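Local coordinates for mandelate racemase / muconate lactonizing enzyme family protein (Agrobacterium tumefaciens, PDB 4DXK) that is probably a racemase or lyase of the mandelate racemase group of the enolase superfamily, its substrate not established, and binds a sodium ion in its barrel domain, at residues T8-E13 and T389-F394; F110-I115 and L332-P337. All coordinates share one frame; numbering follows the deposited sequence.

Contact 1. Residues T8-E13 and T389-F394; sequences TVRVAE and TVSRRF
T8-V11 and V390-F394 run antiparallel, their short axes 4.7 Å apart at closest and their directions 162° from each other, with T8-R393 and R10-S391 as hydrogen-bonded pairs and V9-R392 and V11-V390 as non-hydrogen-bonded pairs. In the R10-S391 pair both bonds are nearly straight: R10 N to S391 O has an angle of 168° at the hydrogen, and S391 N returns the bond to R10 O. Beyond V11 one more backbone bond, A12 N to T389 O, is joined by side-chain bonds from E13. The side chain of E13, bent at chi2 (80°), crosses that of T389 at about a right angle; its OE1 accepts T389 N at 2.8 Å and its OE2 accepts the hydroxyl OG1 of T389 at 2.9 Å, both on the syn side. One carboxylate thus grips a backbone N-H and a hydroxyl of the same residue.

This pairing places 390-396 at the edge of the four-stranded antiparallel sheet of the enolase-type N-terminal domain, so the end of the chain returns to its first strand. On the face carrying V9, V11, V390 and R392, V390 reaches both valines: its CG1 lies 3.9 Å from V9 CG1, its CG2 4.0 Å from V11 CG1. R392 runs alongside V9, NH1 3.6 Å from V9 CG2, and its guanidinium forms salt bridges with E7 and E385. On the other face E42 of helix 38-53 forms a salt bridge with R10 NE and a hydrogen bond with T8 OG1.

Contact 2. Residues F110-I115 and L332-P337; sequences FSRREI and LSLNAP
The C-terminal end of barrel helix 323-335 is held against the connecting loop 110-115, chiefly through R112, whose guanidinium meets three backbone carbonyls where the helix ends. R112 NH1 donates hydrogen bonds to S333 O and A336 O, each at 2.8 Å, the one to A336 straighter (171° at the hydrogen), and R112 NH2 donates one to P337 O at 3.0 Å. The A336 and P337 carbonyl oxygens lie in the guanidinium plane, but each is approached from above its own carbonyl plane. A bend at chi3 (61°) curls the arginine back over the helix end. Its positive charge would be expected to suit the negative end of the helix dipole.

This loop leads from the N-terminal domain into strand 115-118, joining that domain to the barrel. L334 O receives R112 N at 3.1 Å and, weakly, S111 N; S111 OG donates to N335 O at 2.7 Å. The L334 side chain inserts into the loop's curve, with CD1 at the edge of the F110 ring, 3.8 Å from CE2, and CD2 3.7 Å from E114 CA. I115 CD1 rests on S333 CB at 3.9 Å. Beside the contact, D62 of the second subunit accepts a hydrogen bond from N335 ND2, and Q60 of that subunit donates one to F110 O.

Contact 1 and contact 2 lie about 32 Å apart between centres and about 22 Å between nearest atoms, so they do not meet directly. Along the chain the order is 8-13, 110-115, 332-337, 389-394, so both pieces of contact 2 fall between those of contact 1. The two share no sheet: contact 1 belongs to the antiparallel sheet formed by 3-11, 17-24, 30-35 and 390-396, whereas contact 2 joins the loop before strand 115-118 to helix 323-335. Contact 1 therefore ties the chain's end to the N-terminal domain, and contact 2 joins the passage into the barrel to the end of helix 323-335, beside another subunit.

Contact 1. Residues T8-E13 and T389-F394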
ATOM      1  N   THR A   8      -0.790 -16.324  47.687  1.00  9.92           N
ATOM      2  CA  THR A   8      -0.605 -14.920  47.364  1.00 10.18           C
ATOM      3  C   THR A   8      -0.249 -14.151  48.625  1.00  9.87           C
ATOM      4  O   THR A   8      -0.733 -14.470  49.716  1.00 10.75           O
ATOM      5  CB  THR A   8      -1.852 -14.318  46.720  1.00  9.71           C
ATOM      6  OG1 THR A   8      -3.003 -14.660  47.503  1.00 10.89           O
ATOM      7  CG2 THR A   8      -2.027 -14.845  45.298  1.00 11.13           C
ATOM      8  N   VAL A   9       0.596 -13.134  48.472  1.00 10.15           N
ATOM      9  CA  VAL A   9       1.073 -12.328  49.588  1.00 10.64           C
ATOM     10  C   VAL A   9       0.941 -10.861  49.221  1.00 10.17           C
ATOM     11  O   VAL A   9       1.332 -10.448  48.121  1.00 10.58           O
ATOM     12  CB  VAL A   9       2.553 -12.629  49.903  1.00 11.35           C
ATOM     13  CG1 VAL A   9       3.027 -11.827  51.108  1.00 14.16           C
ATOM     14  CG2 VAL A   9       2.760 -14.112  50.144  1.00 14.74           C
ATOM     15  N   ARG A  10       0.389 -10.085  50.150  1.00 10.97           N
ATOM     16  CA  ARG A  10       0.314  -8.637  50.019  1.00 10.33           C
ATOM     17  C   ARG A  10       0.844  -7.991  51.290  1.00 12.47           C
ATOM     18  O   ARG A  10       0.843  -8.609  52.362  1.00 13.08           O
ATOM     19  CB  ARG A  10      -1.122  -8.163  49.765  1.00 11.70           C
ATOM     20  CG  ARG A  10      -1.651  -8.565  48.397  1.00 12.09           C
ATOM     21  CD  ARG A  10      -3.022  -7.970  48.082  1.00 16.43           C
ATOM     22  NE  ARG A  10      -4.084  -8.540  48.906  1.00 16.23           N
ATOM     23  CZ  ARG A  10      -4.673  -7.910  49.916  1.00 19.31           C
ATOM     24  NH1 ARG A  10      -4.307  -6.675  50.237  1.00 21.43           N
ATOM     25  NH2 ARG A  10      -5.628  -8.516  50.606  1.00 24.17           N
ATOM     26  N   VAL A  11       1.287  -6.743  51.170  1.00 12.24           N
ATOM     27  CA  VAL A  11       1.707  -5.962  52.329  1.00 14.99           C
ATOM     28  C   VAL A  11       1.021  -4.599  52.327  1.00 15.34           C
ATOM     29  O   VAL A  11       0.954  -3.920  51.299  1.00 15.08           O
ATOM     30  CB  VAL A  11       3.244  -5.809  52.410  1.00 17.32           C
ATOM     31  CG1 VAL A  11       3.901  -7.163  52.607  1.00 19.12           C
ATOM     32  CG2 VAL A  11       3.800  -5.122  51.170  1.00 18.75           C
ATOM     33  N   ALA A  12       0.502  -4.200  53.483  1.00 15.87           N
ATOM     34  CA  ALA A  12      -0.302  -2.986  53.565  1.00 16.00           C
ATOM     35  C   ALA A  12       0.516  -1.738  53.264  1.00 16.00           C
ATOM     36  O   ALA A  12      -0.027  -0.721  52.830  1.00 20.40           O
ATOM     37  CB  ALA A  12      -0.956  -2.872  54.938  1.00 19.12           C
ATOM     38  N   GLU A  13       1.823  -1.831  53.485  1.00 15.28           N
ATOM     39  CA  GLU A  13       2.712  -0.693  53.287  1.00 20.77           C
ATOM     40  C   GLU A  13       2.985  -0.414  51.808  1.00 19.85           C
ATOM     41  O   GLU A  13       3.396   0.690  51.442  1.00 21.68           O
ATOM     42  CB  GLU A  13       4.028  -0.918  54.033  1.00 19.55           C
ATOM     43  CG  GLU A  13       3.912  -0.850  55.559  1.00 21.75           C
ATOM     44  CD  GLU A  13       3.369  -2.124  56.207  1.00 18.86           C
ATOM     45  OE1 GLU A  13       3.243  -3.163  55.526  1.00 17.25           O
ATOM     46  OE2 GLU A  13       3.068  -2.084  57.421  1.00 22.39           O
ATOM     47  N   THR A 389       2.952  -5.390  57.258  1.00 17.83           N
ATOM     48  CA  THR A 389       1.648  -5.900  57.641  1.00 18.75           C
ATOM     49  C   THR A 389       1.208  -6.835  56.524  1.00 16.01           C
ATOM     50  O   THR A 389       0.735  -6.392  55.468  1.00 15.95           O
ATOM     51  CB  THR A 389       0.641  -4.766  57.809  1.00 17.29           C
ATOM     52  OG1 THR A 389       1.156  -3.805  58.738  1.00 22.19           O
ATOM     53  CG2 THR A 389      -0.686  -5.305  58.324  1.00 23.37           C
ATOM     54  N   VAL A 390       1.403  -8.129  56.754  1.00 16.60           N
ATOM     55  CA  VAL A 390       1.303  -9.129  55.702  1.00 15.09           C
ATOM     56  C   VAL A 390      -0.054  -9.823  55.687  1.00 16.76           C
ATOM     57  O   VAL A 390      -0.591 -10.178  56.741  1.00 19.03           O
ATOM     58  CB  VAL A 390       2.401 -10.195  55.900  1.00 17.24           C
ATOM     59  CG1 VAL A 390       2.288 -11.312  54.861  1.00 16.39           C
ATOM     60  CG2 VAL A 390       3.776  -9.550  55.858  1.00 21.43           C
ATOM     61  N   SER A 391      -0.613 -10.006  54.496  0.53 13.97           N
ATOM     62  CA  SER A 391      -1.799 -10.837  54.338  0.53 13.86           C
ATOM     63  C   SER A 391      -1.492 -11.920  53.316  0.53 12.63           C
ATOM     64  O   SER A 391      -0.831 -11.667  52.309  0.53 14.07           O
ATOM     65  CB  SER A 391      -3.000 -10.006  53.889  0.53 15.56           C
ATOM     66  OG  SER A 391      -2.735  -9.345  52.666  0.53 18.94           O
ATOM     67  N   ARG A 392      -1.961 -13.131  53.584  1.00 13.59           N
ATOM     68  CA  ARG A 392      -1.718 -14.263  52.702  1.00 14.69           C
ATOM     69  C   ARG A 392      -3.009 -15.000  52.423  1.00 14.35           C
ATOM     70  O   ARG A 392      -3.888 -15.073  53.289  1.00 16.96           O
ATOM     71  CB  ARG A 392      -0.722 -15.243  53.321  1.00 17.29           C
ATOM     72  CG  ARG A 392       0.624 -14.651  53.689  1.00 17.35           C
ATOM     73  CD  ARG A 392       1.546 -15.721  54.268  1.00 22.47           C
ATOM     74  NE  ARG A 392       2.748 -15.149  54.871  1.00 20.85           N
ATOM     75  CZ  ARG A 392       3.949 -15.130  54.298  1.00 21.13           C
ATOM     76  NH1 ARG A 392       4.138 -15.667  53.100  1.00 20.81           N
ATOM     77  NH2 ARG A 392       4.974 -14.578  54.932  1.00 24.09           N
ATOM     78  N   ARG A 393      -3.120 -15.556  51.223  1.00 13.66           N
ATOM     79  CA  ARG A 393      -4.233 -16.428  50.879  1.00 13.51           C
ATOM     80  C   ARG A 393      -3.700 -17.644  50.138  1.00 12.42           C
ATOM     81  O   ARG A 393      -2.755 -17.539  49.348  1.00 11.29           O
ATOM     82  CB  ARG A 393      -5.264 -15.700  50.026  1.00 14.34           C
ATOM     83  CG  ARG A 393      -6.476 -16.553  49.734  1.00 21.39           C
ATOM     84  CD  ARG A 393      -7.548 -15.805  48.973  1.00 25.07           C
ATOM     85  NE  ARG A 393      -8.560 -16.742  48.498  1.00 22.51           N
ATOM     86  CZ  ARG A 393      -9.481 -16.451  47.591  1.00 24.06           C
ATOM     87  NH1 ARG A 393      -9.517 -15.242  47.042  1.00 22.50           N
ATOM     88  NH2 ARG A 393     -10.356 -17.376  47.220  1.00 27.02           N
ATOM     89  N   PHE A 394      -4.303 -18.798  50.395  1.00 13.15           N
ATOM     90  CA  PHE A 394      -3.849 -20.062  49.832  1.00 12.56           C
ATOM     91  C   PHE A 394      -4.950 -20.787  49.069  1.00 12.71           C
ATOM     92  O   PHE A 394      -6.117 -20.745  49.468  1.00 16.83           O
ATOM     93  CB  PHE A 394      -3.380 -20.990  50.956  1.00 15.84           C
ATOM     94  CG  PHE A 394      -2.161 -20.504  51.685  1.00 16.83           C
ATOM     95  CD1 PHE A 394      -2.280 -19.628  52.756  1.00 20.91           C
ATOM     96  CD2 PHE A 394      -0.900 -20.934  51.306  1.00 20.37           C
ATOM     97  CE1 PHE A 394      -1.154 -19.184  53.434  1.00 22.19           C
ATOM     98  CE2 PHE A 394       0.229 -20.499  51.981  1.00 22.55           C
ATOM     99  CZ  PHE A 394       0.096 -19.620  53.044  1.00 22.48           C
TER

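Contact 2. Residues F110-I115 and L332-P337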
ATOM      1  N   PHE A 110      24.085 -16.442  29.653  1.00  9.40           N
ATOM      2  CA  PHE A 110      24.492 -15.076  29.972  1.00 10.62           C
ATOM      3  C   PHE A 110      25.215 -14.466  28.781  1.00 12.46           C
ATOM      4  O   PHE A 110      26.440 -14.606  28.650  1.00 15.82           O
ATOM      5  CB  PHE A 110      25.435 -15.067  31.174  1.00 10.06           C
ATOM      6  CG  PHE A 110      24.763 -15.345  32.488  1.00 10.67           C
ATOM      7  CD1 PHE A 110      24.547 -16.652  32.919  1.00 11.14           C
ATOM      8  CD2 PHE A 110      24.389 -14.297  33.317  1.00 10.48           C
ATOM      9  CE1 PHE A 110      23.947 -16.906  34.150  1.00 12.05           C
ATOM     10  CE2 PHE A 110      23.778 -14.537  34.544  1.00 11.42           C
ATOM     11  CZ  PHE A 110      23.559 -15.846  34.965  1.00 11.89           C
ATOM     12  N   SER A 111      24.486 -13.768  27.921  1.00  9.25           N
ATOM     13  CA  SER A 111      25.110 -13.115  26.783  1.00  9.45           C
ATOM     14  C   SER A 111      25.995 -11.954  27.223  1.00  9.97           C
ATOM     15  O   SER A 111      26.925 -11.572  26.513  1.00 12.03           O
ATOM     16  CB  SER A 111      24.049 -12.682  25.785  1.00  9.30           C
ATOM     17  OG  SER A 111      23.283 -13.810  25.384  1.00  9.82           O
ATOM     18  N   ARG A 112      25.701 -11.413  28.400  1.00 10.12           N
ATOM     19  CA  ARG A 112      26.551 -10.432  29.070  1.00  9.96           C
ATOM     20  C   ARG A 112      26.443 -10.738  30.560  1.00  9.80           C
ATOM     21  O   ARG A 112      25.487 -11.382  31.005  1.00 11.42           O
ATOM     22  CB  ARG A 112      26.090  -8.999  28.754  1.00 10.69           C
ATOM     23  CG  ARG A 112      24.618  -8.738  29.098  1.00  9.50           C
ATOM     24  CD  ARG A 112      24.110  -7.375  28.613  1.00  9.64           C
ATOM     25  NE  ARG A 112      24.200  -7.253  27.163  1.00 10.38           N
ATOM     26  CZ  ARG A 112      23.305  -7.740  26.308  1.00  9.60           C
ATOM     27  NH1 ARG A 112      22.222  -8.369  26.741  1.00  9.99           N
ATOM     28  NH2 ARG A 112      23.498  -7.594  25.001  1.00 11.64           N
ATOM     29  N   ARG A 113      27.411 -10.253  31.328  0.52 11.69           N
ATOM     30  CA  ARG A 113      27.464 -10.511  32.761  0.52 13.76           C
ATOM     31  C   ARG A 113      26.841  -9.368  33.557  0.52 11.60           C
ATOM     32  O   ARG A 113      26.485  -9.524  34.724  0.52 14.03           O
ATOM     33  CB  ARG A 113      28.915 -10.729  33.194  0.52 15.91           C
ATOM     34  CG  ARG A 113      29.556 -11.984  32.618  0.52 27.16           C
ATOM     35  CD  ARG A 113      28.926 -13.235  33.212  0.52 31.43           C
ATOM     36  NE  ARG A 113      29.330 -14.444  32.500  0.52 27.17           N
ATOM     37  CZ  ARG A 113      28.908 -15.667  32.806  0.52 20.94           C
ATOM     38  NH1 ARG A 113      28.070 -15.852  33.817  0.52 21.91           N
ATOM     39  NH2 ARG A 113      29.323 -16.707  32.100  0.52 23.21           N
ATOM     40  N   GLU A 114      26.714  -8.215  32.914  1.00 11.54           N
ATOM     41  CA  GLU A 114      26.081  -7.052  33.519  1.00 12.33           C
ATOM     42  C   GLU A 114      25.572  -6.202  32.372  1.00 11.38           C
ATOM     43  O   GLU A 114      25.994  -6.380  31.222  1.00 12.24           O
ATOM     44  CB  GLU A 114      27.079  -6.266  34.369  1.00 14.14           C
ATOM     45  CG  GLU A 114      28.233  -5.688  33.569  1.00 16.43           C
ATOM     46  CD  GLU A 114      29.294  -5.030  34.436  1.00 26.87           C
ATOM     47  OE1 GLU A 114      29.109  -4.966  35.674  1.00 26.73           O
ATOM     48  OE2 GLU A 114      30.316  -4.578  33.876  1.00 33.20           O
ATOM     49  N   ILE A 115      24.675  -5.272  32.677  1.00 10.42           N
ATOM     50  CA  ILE A 115      24.118  -4.412  31.650  1.00 11.22           C
ATOM     51  C   ILE A 115      23.958  -3.009  32.199  1.00 10.91           C
ATOM     52  O   ILE A 115      23.702  -2.816  33.385  1.00 11.79           O
ATOM     53  CB  ILE A 115      22.759  -4.947  31.109  1.00 10.26           C
ATOM     54  CG1 ILE A 115      22.331  -4.188  29.844  1.00 10.93           C
ATOM     55  CG2 ILE A 115      21.688  -4.887  32.187  1.00 11.63           C
ATOM     56  CD1 ILE A 115      21.072  -4.738  29.201  1.00 11.60           C
ATOM     57  N   LEU A 332      16.491 -11.527  32.139  1.00  8.01           N
ATOM     58  CA  LEU A 332      16.158 -11.381  30.724  1.00  7.64           C
ATOM     59  C   LEU A 332      17.143 -10.474  29.988  1.00  7.30           C
ATOM     60  O   LEU A 332      17.590 -10.793  28.882  1.00  8.58           O
ATOM     61  CB  LEU A 332      14.740 -10.852  30.575  1.00  9.20           C
ATOM     62  CG  LEU A 332      14.278 -10.554  29.145  1.00  9.08           C
ATOM     63  CD1 LEU A 332      14.281 -11.800  28.267  1.00 11.79           C
ATOM     64  CD2 LEU A 332      12.900  -9.902  29.162  1.00 11.07           C
ATOM     65  N   SER A 333      17.515  -9.375  30.627  1.00  7.79           N
ATOM     66  CA  SER A 333      18.444  -8.422  30.038  1.00  8.73           C
ATOM     67  C   SER A 333      19.866  -8.953  29.912  1.00  8.80           C
ATOM     68  O   SER A 333      20.610  -8.474  29.069  1.00  9.64           O
ATOM     69  CB  SER A 333      18.440  -7.123  30.840  1.00  8.89           C
ATOM     70  OG  SER A 333      17.216  -6.440  30.655  1.00  9.50           O
ATOM     71  N   LEU A 334      20.262  -9.911  30.749  1.00  7.91           N
ATOM     72  CA  LEU A 334      21.586 -10.507  30.602  1.00  8.54           C
ATOM     73  C   LEU A 334      21.593 -11.556  29.498  1.00  7.65           C
ATOM     74  O   LEU A 334      22.629 -11.823  28.892  1.00  9.03           O
ATOM     75  CB  LEU A 334      22.078 -11.117  31.918  1.00  8.92           C
ATOM     76  CG  LEU A 334      22.239 -10.117  33.066  1.00  9.30           C
ATOM     77  CD1 LEU A 334      22.902 -10.808  34.243  1.00 11.34           C
ATOM     78  CD2 LEU A 334      23.025  -8.882  32.685  1.00 10.93           C
ATOM     79  N   ASN A 335      20.443 -12.161  29.230  1.00  8.20           N
ATOM     80  CA  ASN A 335      20.352 -13.147  28.166  1.00  8.47           C
ATOM     81  C   ASN A 335      20.115 -12.556  26.774  1.00  7.45           C
ATOM     82  O   ASN A 335      20.796 -12.907  25.818  1.00  7.87           O
ATOM     83  CB  ASN A 335      19.251 -14.171  28.444  1.00  9.35           C
ATOM     84  CG  ASN A 335      18.909 -14.960  27.215  1.00  9.70           C
ATOM     85  OD1 ASN A 335      17.892 -14.689  26.554  1.00 10.89           O
ATOM     86  ND2 ASN A 335      19.781 -15.881  26.846  1.00  9.96           N
ATOM     87  N   ALA A 336      19.119 -11.688  26.641  1.00  8.28           N
ATOM     88  CA  ALA A 336      18.677 -11.270  25.315  1.00  7.98           C
ATOM     89  C   ALA A 336      19.768 -10.470  24.625  1.00  7.87           C
ATOM     90  O   ALA A 336      20.171  -9.434  25.128  1.00  8.56           O
ATOM     91  CB  ALA A 336      17.410 -10.452  25.415  1.00  9.92           C
ATOM     92  N   PRO A 337      20.252 -10.932  23.459  1.00  8.44           N
ATOM     93  CA  PRO A 337      21.339 -10.180  22.826  1.00  9.59           C
ATOM     94  C   PRO A 337      20.982  -8.731  22.517  1.00  8.76           C
ATOM     95  O   PRO A 337      21.858  -7.866  22.543  1.00  9.57           O
ATOM     96  CB  PRO A 337      21.619 -10.981  21.547  1.00 11.46           C
ATOM     97  CG  PRO A 337      21.293 -12.389  21.954  1.00 11.60           C
ATOM     98  CD  PRO A 337      20.048 -12.243  22.814  1.00  9.56           C
TER